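Local structure of proteasome assembly chaperone family protein (3WZ2) at residues Gly179-Phe182 with Pro186-Arg189; Phe22-Pro27 with Thr157-Lys162; Val197-Lys200 with Asn205-Val208; Leu44-Ile49 with Ile80-Ala85. The protein probably acts in proteasome assembly or activation, as an archaeal homologue of proteasome-assembly chaperones, and forms an assembly of five copies. One frame throughout, in Å; residues are numbered along the deposited sequence.

Contact 1 of 4, residues Gly179-Phe182 with Pro186-Arg189; sequences GETF and PDPR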
loop_
_atom_site.group_PDB
_atom_site.type_symbol
_atom_site.label_atom_id
_atom_site.label_comp_id
_atom_site.label_asym_id
_atom_site.label_seq_id
_atom_site.Cartn_x
_atom_site.Cartn_y
_atom_site.Cartn_z
ATOM N N GLY B 179 19.202 -13.473 27.185
ATOM C CA GLY B 179 20.182 -14.546 27.066
ATOM C C GLY B 179 21.116 -14.250 25.940
ATOM O O GLY B 179 20.693 -14.188 24.777
ATOM N N GLU B 180 22.375 -14.057 26.268
ATOM C CA GLU B 180 23.434 -14.065 25.257
ATOM C C GLU B 180 23.373 -15.309 24.408
ATOM O O GLU B 180 23.090 -16.427 24.886
ATOM C CB GLU B 180 24.829 -13.982 25.877
ATOM C CG GLU B 180 25.132 -12.669 26.559
ATOM C CD GLU B 180 26.556 -12.612 27.116
ATOM O OE1 GLU B 180 27.157 -13.703 27.286
ATOM O OE2 GLU B 180 27.082 -11.503 27.367
ATOM N N THR B 181 23.577 -15.110 23.119
ATOM C CA THR B 181 23.481 -16.202 22.141
ATOM C C THR B 181 24.310 -15.811 20.915
ATOM O O THR B 181 24.727 -14.641 20.763
ATOM C CB THR B 181 22.004 -16.512 21.793
ATOM O OG1 THR B 181 21.924 -17.684 20.957
ATOM C CG2 THR B 181 21.328 -15.348 21.083
ATOM N N PHE B 182 24.542 -16.767 20.037
ATOM C CA PHE B 182 25.330 -16.536 18.818
ATOM C C PHE B 182 24.758 -15.358 18.055
ATOM O O PHE B 182 25.454 -14.405 17.717
ATOM C CB PHE B 182 25.296 -17.769 17.919
ATOM C CG PHE B 182 25.729 -19.038 18.604
ATOM C CD1 PHE B 182 24.807 -19.860 19.267
ATOM C CD2 PHE B 182 27.063 -19.423 18.573
ATOM C CE1 PHE B 182 25.209 -21.043 19.890
ATOM C CE2 PHE B 182 27.467 -20.595 19.195
ATOM C CZ PHE B 182 26.546 -21.408 19.846
ATOM N N PRO B 186 18.740 -20.958 16.201
ATOM C CA PRO B 186 17.982 -21.278 17.399
ATOM C C PRO B 186 18.872 -21.736 18.525
ATOM O O PRO B 186 19.790 -22.546 18.311
ATOM C CB PRO B 186 17.047 -22.422 16.967
ATOM C CG PRO B 186 17.167 -22.505 15.479
ATOM C CD PRO B 186 18.525 -21.955 15.138
ATOM N N ASP B 187 18.611 -21.237 19.730
ATOM C CA ASP B 187 19.497 -21.505 20.878
ATOM C C ASP B 187 18.725 -21.920 22.118
ATOM O O ASP B 187 18.439 -21.109 23.004
ATOM C CB ASP B 187 20.409 -20.308 21.150
ATOM C CG ASP B 187 21.571 -20.656 22.093
ATOM O OD1 ASP B 187 21.520 -21.761 22.727
ATOM O OD2 ASP B 187 22.501 -19.810 22.182
ATOM N N PRO B 188 18.399 -23.197 22.210
ATOM C CA PRO B 188 17.699 -23.660 23.408
ATOM C C PRO B 188 18.533 -23.584 24.686
ATOM O O PRO B 188 17.961 -23.565 25.792
ATOM C CB PRO B 188 17.333 -25.120 23.089
ATOM C CG PRO B 188 18.093 -25.473 21.873
ATOM C CD PRO B 188 18.500 -24.221 21.172
ATOM N N ARG B 189 19.848 -23.540 24.557
ATOM C CA ARG B 189 20.702 -23.444 25.743
ATOM C C ARG B 189 20.680 -22.076 26.354
ATOM O O ARG B 189 20.602 -21.967 27.556
ATOM C CB ARG B 189 22.135 -23.828 25.418
ATOM C CG ARG B 189 22.207 -25.316 25.140
ATOM C CD ARG B 189 23.573 -25.775 24.714
ATOM N NE ARG B 189 23.329 -26.859 23.774
ATOM C CZ ARG B 189 23.135 -28.132 24.100
ATOM N NH1 ARG B 189 23.208 -28.549 25.363
ATOM N NH2 ARG B 189 22.907 -28.995 23.123
#

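Contact 2 of 4, residues Phe22-Pro27 with Thr157-Lys162; sequences FIEGYP and TGMSGK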
loop_
_atom_site.group_PDB
_atom_site.type_symbol
_atom_site.label_atom_id
_atom_site.label_comp_id
_atom_site.label_asym_id
_atom_site.label_seq_id
_atom_site.Cartn_x
_atom_site.Cartn_y
_atom_site.Cartn_z
ATOM N N PHE B 22 2.970 -11.156 33.880
ATOM C CA PHE B 22 2.846 -11.355 32.439
ATOM C C PHE B 22 4.206 -11.575 31.861
ATOM O O PHE B 22 5.094 -10.732 32.029
ATOM C CB PHE B 22 2.241 -10.119 31.800
ATOM C CG PHE B 22 1.992 -10.257 30.330
ATOM C CD1 PHE B 22 0.779 -10.701 29.873
ATOM C CD2 PHE B 22 2.944 -9.890 29.412
ATOM C CE1 PHE B 22 0.525 -10.804 28.512
ATOM C CE2 PHE B 22 2.700 -9.981 28.053
ATOM C CZ PHE B 22 1.488 -10.434 27.605
ATOM N N ILE B 23 4.374 -12.699 31.183
ATOM C CA ILE B 23 5.655 -13.058 30.612
ATOM C C ILE B 23 5.532 -13.144 29.112
ATOM O O ILE B 23 4.669 -13.861 28.613
ATOM C CB ILE B 23 6.094 -14.414 31.140
ATOM C CG1 ILE B 23 6.259 -14.326 32.654
ATOM C CG2 ILE B 23 7.389 -14.847 30.483
ATOM C CD1 ILE B 23 6.292 -15.681 33.313
ATOM N N GLU B 24 6.389 -12.434 28.385
ATOM C CA GLU B 24 6.263 -12.378 26.937
ATOM C C GLU B 24 7.499 -13.007 26.294
ATOM O O GLU B 24 8.609 -12.659 26.651
ATOM C CB GLU B 24 6.137 -10.909 26.494
ATOM C CG GLU B 24 6.288 -10.685 25.008
ATOM C CD GLU B 24 7.730 -10.450 24.546
ATOM O OE1 GLU B 24 8.430 -9.563 25.091
ATOM O OE2 GLU B 24 8.134 -11.071 23.558
ATOM N N GLY B 25 7.302 -13.921 25.353
ATOM C CA GLY B 25 8.405 -14.571 24.658
ATOM C C GLY B 25 8.150 -14.702 23.166
ATOM O O GLY B 25 8.210 -15.801 22.622
ATOM N N TYR B 26 7.905 -13.581 22.497
ATOM C CA TYR B 26 7.646 -13.592 21.056
ATOM C C TYR B 26 8.929 -13.935 20.286
ATOM O O TYR B 26 10.024 -13.786 20.815
ATOM C CB TYR B 26 7.087 -12.248 20.563
ATOM C CG TYR B 26 5.561 -12.078 20.682
ATOM C CD1 TYR B 26 4.843 -12.779 21.630
ATOM C CD2 TYR B 26 4.863 -11.234 19.802
ATOM C CE1 TYR B 26 3.477 -12.664 21.743
ATOM C CE2 TYR B 26 3.487 -11.095 19.912
ATOM C CZ TYR B 26 2.793 -11.799 20.886
ATOM O OH TYR B 26 1.432 -11.702 21.040
ATOM N N PRO B 27 8.797 -14.377 19.031
ATOM C CA PRO B 27 9.992 -14.689 18.259
ATOM C C PRO B 27 10.943 -13.538 18.106
ATOM O O PRO B 27 10.535 -12.404 17.914
ATOM C CB PRO B 27 9.438 -15.083 16.877
ATOM C CG PRO B 27 8.020 -15.497 17.140
ATOM C CD PRO B 27 7.560 -14.631 18.263
ATOM N N THR B 157 15.123 -4.732 20.080
ATOM C CA THR B 157 14.134 -4.527 19.005
ATOM C C THR B 157 12.977 -5.508 19.152
ATOM O O THR B 157 13.050 -6.476 19.910
ATOM C CB THR B 157 14.732 -4.775 17.618
ATOM O OG1 THR B 157 15.293 -6.102 17.601
ATOM C CG2 THR B 157 15.830 -3.755 17.329
ATOM N N GLY B 158 11.856 -5.168 18.539
ATOM C CA GLY B 158 10.707 -6.032 18.581
ATOM C C GLY B 158 9.833 -5.835 19.799
ATOM O O GLY B 158 9.948 -4.831 20.542
ATOM N N MET B 159 8.966 -6.818 20.009
ATOM C CA MET B 159 7.981 -6.762 21.076
ATOM C C MET B 159 8.640 -6.472 22.419
ATOM O O MET B 159 8.111 -5.687 23.218
ATOM C CB MET B 159 7.156 -8.069 21.112
ATOM C CG MET B 159 6.139 -8.161 22.240
ATOM S SD MET B 159 4.846 -6.932 22.145
ATOM C CE MET B 159 3.769 -7.611 20.888
ATOM N N SER B 160 9.757 -7.159 22.695
ATOM C CA SER B 160 10.364 -7.084 24.023
ATOM C C SER B 160 10.805 -5.666 24.333
ATOM O O SER B 160 10.527 -5.136 25.401
ATOM C CB SER B 160 11.540 -8.054 24.134
ATOM O OG SER B 160 11.007 -9.375 24.147
ATOM N N GLY B 161 11.453 -5.021 23.365
ATOM C CA GLY B 161 11.820 -3.593 23.511
ATOM C C GLY B 161 10.626 -2.675 23.711
ATOM O O GLY B 161 10.657 -1.753 24.507
ATOM N N LYS B 162 9.565 -2.913 22.953
ATOM C CA LYS B 162 8.407 -2.036 22.989
ATOM C C LYS B 162 7.684 -2.158 24.302
ATOM O O LYS B 162 7.329 -1.174 24.899
ATOM C CB LYS B 162 7.427 -2.327 21.834
ATOM C CG LYS B 162 6.359 -1.236 21.656
ATOM C CD LYS B 162 7.005 0.041 21.121
ATOM C CE LYS B 162 6.155 1.282 21.242
ATOM N NZ LYS B 162 5.023 1.254 20.302
HETATM O O HOH W 1 11.738 -12.117 22.691
#

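Contact 3 of 4, residues Val197-Lys200 with Asn205-Val208; sequences VLNK and NVSV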
loop_
_atom_site.group_PDB
_atom_site.type_symbol
_atom_site.label_atom_id
_atom_site.label_comp_id
_atom_site.label_asym_id
_atom_site.label_seq_id
_atom_site.Cartn_x
_atom_site.Cartn_y
_atom_site.Cartn_z
ATOM N N VAL B 197 17.060 -18.076 35.348
ATOM C CA VAL B 197 16.926 -16.770 36.018
ATOM C C VAL B 197 15.485 -16.451 36.347
ATOM O O VAL B 197 15.185 -15.976 37.444
ATOM C CB VAL B 197 17.531 -15.644 35.202
ATOM C CG1 VAL B 197 17.256 -14.308 35.870
ATOM C CG2 VAL B 197 19.038 -15.856 35.035
ATOM N N LEU B 198 14.579 -16.717 35.411
ATOM C CA LEU B 198 13.169 -16.479 35.665
ATOM C C LEU B 198 12.608 -17.287 36.828
ATOM O O LEU B 198 11.799 -16.808 37.629
ATOM C CB LEU B 198 12.346 -16.761 34.408
ATOM C CG LEU B 198 10.880 -16.301 34.524
ATOM C CD1 LEU B 198 10.788 -14.799 34.491
ATOM C CD2 LEU B 198 10.096 -16.892 33.382
ATOM N N ASN B 199 12.990 -18.537 36.891
ATOM C CA ASN B 199 12.702 -19.376 38.033
ATOM C C ASN B 199 13.085 -18.776 39.362
ATOM O O ASN B 199 12.328 -18.801 40.322
ATOM C CB ASN B 199 13.483 -20.662 37.891
ATOM C CG ASN B 199 12.781 -21.792 38.552
ATOM O OD1 ASN B 199 11.651 -22.041 38.193
ATOM N ND2 ASN B 199 13.396 -22.462 39.512
ATOM N N LYS B 200 14.274 -18.226 39.426
ATOM C CA LYS B 200 14.724 -17.549 40.641
ATOM C C LYS B 200 13.934 -16.314 40.948
ATOM O O LYS B 200 13.622 -16.042 42.084
ATOM C CB LYS B 200 16.182 -17.157 40.474
ATOM C CG LYS B 200 16.974 -18.424 40.717
ATOM C CD LYS B 200 18.304 -18.451 40.079
ATOM C CE LYS B 200 19.024 -19.775 40.386
ATOM N NZ LYS B 200 20.444 -19.716 40.011
ATOM N N ASN B 205 9.528 -23.687 40.474
ATOM C CA ASN B 205 10.275 -24.922 40.627
ATOM C C ASN B 205 10.400 -25.627 39.295
ATOM O O ASN B 205 10.101 -26.813 39.218
ATOM C CB ASN B 205 9.612 -25.826 41.686
ATOM C CG ASN B 205 9.632 -25.196 43.070
ATOM O OD1 ASN B 205 8.653 -24.591 43.499
ATOM N ND2 ASN B 205 10.757 -25.330 43.769
ATOM N N VAL B 206 10.849 -24.910 38.261
ATOM C CA VAL B 206 11.099 -25.517 36.963
ATOM C C VAL B 206 12.546 -25.902 36.690
ATOM O O VAL B 206 13.440 -25.070 36.606
ATOM C CB VAL B 206 10.578 -24.629 35.805
ATOM C CG1 VAL B 206 10.662 -25.356 34.461
ATOM C CG2 VAL B 206 9.136 -24.284 36.085
ATOM N N SER B 207 12.751 -27.182 36.448
ATOM C CA SER B 207 14.030 -27.684 35.996
ATOM C C SER B 207 14.182 -27.439 34.488
ATOM O O SER B 207 13.273 -27.704 33.715
ATOM C CB SER B 207 14.112 -29.200 36.275
ATOM O OG SER B 207 15.276 -29.761 35.671
ATOM N N VAL B 208 15.349 -27.013 34.075
ATOM C CA VAL B 208 15.657 -26.909 32.649
ATOM C C VAL B 208 16.272 -28.159 32.019
ATOM O O VAL B 208 16.575 -28.150 30.809
ATOM C CB VAL B 208 16.555 -25.690 32.307
ATOM C CG1 VAL B 208 15.856 -24.421 32.743
ATOM C CG2 VAL B 208 17.931 -25.803 32.919
#

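Contact 4 of 4, residues Leu44-Ile49 with Ile80-Ala85; sequences LDMDLI and IIIAIA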
loop_
_atom_site.group_PDB
_atom_site.type_symbol
_atom_site.label_atom_id
_atom_site.label_comp_id
_atom_site.label_asym_id
_atom_site.label_seq_id
_atom_site.Cartn_x
_atom_site.Cartn_y
_atom_site.Cartn_z
ATOM N N LEU B 44 4.776 -25.787 33.362
ATOM C CA LEU B 44 3.853 -25.368 34.409
ATOM C C LEU B 44 2.415 -25.812 34.134
ATOM O O LEU B 44 1.506 -25.378 34.840
ATOM C CB LEU B 44 3.884 -23.839 34.576
ATOM C CG LEU B 44 5.214 -23.285 35.111
ATOM C CD1 LEU B 44 5.332 -21.794 34.926
ATOM C CD2 LEU B 44 5.384 -23.641 36.594
ATOM N N ASP B 45 2.206 -26.623 33.098
ATOM C CA ASP B 45 0.904 -27.221 32.833
ATOM C C ASP B 45 -0.181 -26.160 32.640
ATOM O O ASP B 45 -1.270 -26.255 33.192
ATOM C CB ASP B 45 0.519 -28.182 33.971
ATOM C CG ASP B 45 -0.635 -29.124 33.594
ATOM O OD1 ASP B 45 -0.676 -29.606 32.437
ATOM O OD2 ASP B 45 -1.512 -29.341 34.461
ATOM N N MET B 46 0.111 -25.146 31.835
ATOM C CA MET B 46 -0.801 -24.019 31.718
ATOM C C MET B 46 -1.952 -24.374 30.796
ATOM O O MET B 46 -1.785 -25.160 29.896
ATOM C CB MET B 46 -0.051 -22.792 31.208
ATOM C CG MET B 46 1.007 -22.343 32.192
ATOM S SD MET B 46 1.465 -20.630 31.934
ATOM C CE MET B 46 2.238 -20.243 33.477
ATOM N N ASP B 47 -3.099 -23.757 31.016
ATOM C CA ASP B 47 -4.191 -23.786 30.055
ATOM C C ASP B 47 -4.053 -22.658 29.052
ATOM O O ASP B 47 -3.545 -21.575 29.366
ATOM C CB ASP B 47 -5.545 -23.644 30.769
ATOM C CG ASP B 47 -5.703 -24.637 31.913
ATOM O OD1 ASP B 47 -5.515 -25.856 31.678
ATOM O OD2 ASP B 47 -5.968 -24.202 33.057
ATOM N N LEU B 48 -4.563 -22.899 27.851
ATOM C CA LEU B 48 -4.832 -21.845 26.907
ATOM C C LEU B 48 -5.979 -20.975 27.428
ATOM O O LEU B 48 -7.071 -21.474 27.618
ATOM C CB LEU B 48 -5.206 -22.463 25.570
ATOM C CG LEU B 48 -5.542 -21.486 24.452
ATOM C CD1 LEU B 48 -4.300 -20.736 24.043
ATOM C CD2 LEU B 48 -6.105 -22.244 23.257
ATOM N N ILE B 49 -5.726 -19.688 27.671
ATOM C CA ILE B 49 -6.765 -18.821 28.236
ATOM C C ILE B 49 -7.235 -17.692 27.306
ATOM O O ILE B 49 -8.221 -17.040 27.597
ATOM C CB ILE B 49 -6.366 -18.232 29.612
ATOM C CG1 ILE B 49 -5.072 -17.404 29.521
ATOM C CG2 ILE B 49 -6.228 -19.345 30.634
ATOM C CD1 ILE B 49 -4.838 -16.492 30.714
ATOM N N ILE B 80 -0.140 -16.124 36.663
ATOM C CA ILE B 80 0.848 -16.008 35.613
ATOM C C ILE B 80 0.214 -16.147 34.235
ATOM O O ILE B 80 -0.604 -17.047 34.009
ATOM C CB ILE B 80 1.970 -17.042 35.766
ATOM C CG1 ILE B 80 2.619 -16.838 37.136
ATOM C CG2 ILE B 80 3.000 -16.863 34.659
ATOM C CD1 ILE B 80 3.657 -17.846 37.491
ATOM N N ILE B 81 0.594 -15.251 33.326
ATOM C CA ILE B 81 0.213 -15.319 31.921
ATOM C C ILE B 81 1.481 -15.375 31.095
ATOM O O ILE B 81 2.420 -14.617 31.344
ATOM C CB ILE B 81 -0.589 -14.095 31.496
ATOM C CG1 ILE B 81 -1.855 -13.945 32.362
ATOM C CG2 ILE B 81 -0.942 -14.169 30.023
ATOM C CD1 ILE B 81 -2.607 -12.664 32.131
ATOM N N ILE B 82 1.502 -16.275 30.112
ATOM C CA ILE B 82 2.590 -16.350 29.133
ATOM C C ILE B 82 2.061 -16.096 27.745
ATOM O O ILE B 82 1.080 -16.717 27.342
ATOM C CB ILE B 82 3.265 -17.715 29.182
ATOM C CG1 ILE B 82 3.887 -17.874 30.564
ATOM C CG2 ILE B 82 4.335 -17.838 28.118
ATOM C CD1 ILE B 82 4.635 -19.149 30.748
ATOM N N ALA B 83 2.705 -15.189 27.014
ATOM C CA ALA B 83 2.299 -14.819 25.671
ATOM C C ALA B 83 3.257 -15.404 24.660
ATOM O O ALA B 83 4.473 -15.152 24.746
ATOM C CB ALA B 83 2.288 -13.302 25.549
ATOM N N ILE B 84 2.703 -16.086 23.656
ATOM C CA ILE B 84 3.476 -16.829 22.651
ATOM C C ILE B 84 2.997 -16.400 21.279
ATOM O O ILE B 84 1.820 -16.124 21.095
ATOM C CB ILE B 84 3.230 -18.351 22.855
ATOM C CG1 ILE B 84 3.980 -18.793 24.181
ATOM C CG2 ILE B 84 3.597 -19.158 21.605
ATOM C CD1 ILE B 84 3.796 -20.218 24.612
ATOM N N ALA B 85 3.897 -16.372 20.313
ATOM C CA ALA B 85 3.534 -16.208 18.927
ATOM C C ALA B 85 4.299 -17.179 18.041
ATOM O O ALA B 85 5.512 -17.265 18.131
ATOM C CB ALA B 85 3.820 -14.776 18.480
#

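Contact 1 of 4, residues Gly179-Phe182 with Pro186-Arg189
Thr-181 and Asp-187 lie alongside each other with their side chains running in opposite directions, so that each passes the other before the polar ends join. The hydroxyl OG1 of Thr-181 donates to OD2 of Asp-187 over a short 2.5 Å, and it arrives on the anti lone pair of that oxygen, the one facing away from OD1. The approach is close enough that OG1 of Thr-181 also sits 3.0 Å from CB of Asp-187. Both groups owe their positions to the first torsion: OG1 of Thr-181 is anti to the backbone nitrogen (chi1 -173°), and the carboxyl carbon of Asp-187 takes the same setting on its own residue. Phe-182 meets the carboxylate differently. Its side chain crosses that of Asp-187 at about a right angle, and its ring plane is turned 38° from the carboxylate; CD1 of Phe-182 lies 3.7 Å from OD2 of Asp-187 in an oblique approach. Beyond the contact, the same ring packs edge-to-face with Phe-128.

The second oxygen looks after the helix that starts here. Asp-187 is the N-cap of helix 188-202; its OD1 accepts a weak, bent bond from N of Arg-189 at 3.1 Å and another hydrogen bond from N of Ala-190. With an alanine here, the first N-H groups of the helix would probably lose their cap, and the buried Thr-181 hydroxyl its acceptor. One carboxylate thus does two jobs, tying the end of strand 174-181 to the helix that follows, and its negative charge is likely to be favoured by the positive pole of that helix.

Contact 2 of 4, residues Phe22-Pro27 with Thr157-Lys162
Glu-24 swings its CG anti to the backbone nitrogen (chi1 168°) and then bends sharply at chi2 (-89°), a path that lays its carboxylate against Ser-160 and Met-159. There OE1 of Glu-24 receives the hydroxyl OG of Ser-160 at 2.8 Å through its syn lone pair. OE2 turns back to its own segment, where it accepts an almost straight bond from N of Tyr-26 at 2.7 Å on the anti side, somewhat out of the carboxylate plane. A water donates both to OG of Ser-160 and to O of Tyr-26, adding a second link between the two segments.

Met-159, curled at chi2 and chi3, fills the apolar side. Its CG rests against CD of Glu-24 at 3.6 Å and over one face of the Tyr-26 ring. The methyl CE touches CE2 of the same ring at 3.6 Å, while the sulfur SD stands more distantly above the face, 5.2 Å from the ring centroid, in a Met-aromatic contact. A glutamine in place of Glu-24 would probably upset this buried network, since its amide nitrogen could not accept as a carboxylate oxygen does, leaving Ser-160 or the Tyr-26 N-H without its mate.

OE1 of Glu-24 is also bonded to Ser-115 on the adjacent strand 112-120. Helix 158-169 therefore begins docked on the middle of the sheet, with Met-159 touching helix 91-107 and Gly-161 O bonded to Ser-61 of a second subunit.

Contact 3 of 4, residues Val197-Lys200 with Asn205-Val208
Asn-199 reaches from helix 188-202 to the backbone of Val-206, and can be followed atom by atom. The CA-CB bond points toward segment 205-208, and the Asn-199 side chain also touches Leu-204 in the intervening turn. The first torsion (chi1 -151°) keeps CG broadly opposite the backbone nitrogen, well short of a fully staggered setting, and so directs the amide at the loop. CG comes within 3.7 Å of N of Val-206.

At the tip, OD1 accepts the N-H of Val-206 at 3.0 Å; seen from the donor the bond is nearly straight (165°), but the N-H stands tilted by 29° from the plane of the amide carbonyl. The same oxygen lies 3.7 Å from CB of Val-206, and N of Asn-205 is 3.5 Å away from it, too long to be called a bond. The other branch, ND2, lies 3.7 Å from N and 3.9 Å from O of Val-206, neighbours rather than hydrogen-bonded partners.

The valine side chain, besides lying beside OD1, packs on Phe-39 and Glu-43 of helix 32-43. One residue further on, Ser-207 OG caps N of Glu-209 at the start of the next helix. In chemical terms a side-chain carbonyl stands in for a backbone one: a loop N-H outside any helix or strand finds its acceptor on the preceding helix, which fastens the turn between helices 188-202 and 209-213 at the protein surface.

Contact 4 of 4, residues Leu44-Ile49 with Ile80-Ala85
Met-46 lays the end of its side chain against Ile-80 and Ile-82, crossing both at about a right angle. The methyl CE of Met-46 meets CG2 of Ile-80 at 3.7 Å, and its sulfur SD lies 3.7 Å from CD1 of Ile-82. CE also approaches that CD1, at 3.8 Å, so the thioether touches both isoleucines. A looser touch joins CD1 of Ile-49 to CG1 of Ile-81 at 4.3 Å; Ile-81 faces the other side of its strand from Ile-80 and Ile-82.

What allows the reach is a side chain with CG opposite the carbonyl carbon (chi1 -64°) and extended beyond it. Its starting point is set by the end of helix 32-43: Asp-45, at positive phi, is the C-prime residue of a Schellman motif in which N of Met-46 bonds to O of Ala-41. Further out, strand 72-77 runs between strands 47-53 and 80-85, hydrogen-bonded to both, and Met-46 packs on its Tyr-75. Ala-37 and Leu-40 of the helix close over Ile-82.

The contact is wholly apolar. With no polar group to fix direction, it depends on fit and burial, joining the turn before strand 47-53, and Ile-49 within that strand, to the non-adjacent strand 80-85.

How the contacts relate
Contacts 2 and 4 are joined most directly, because strands 21-24 and 80-85 are neighbours in the sheet: N of Ile-23 lies 2.7 Å from O of Ile-81, a probable hydrogen bond. Contact 3 reaches each of them by packing, CD2 of Leu-198 against CD1 of Ile-23 at 4.0 Å and CG2 of Val-206 against CD2 of Leu-44 at 3.8 Å. Contact 1 touches none of the others. It shares helix 188-202 with contact 3, their centres about 17 Å apart, one at the start of the helix and the other near its end. Contacts 1 and 2 tie strands to helices through buried polar bonds, contact 3 pins a surface loop by one, and contact 4 is apolar packing.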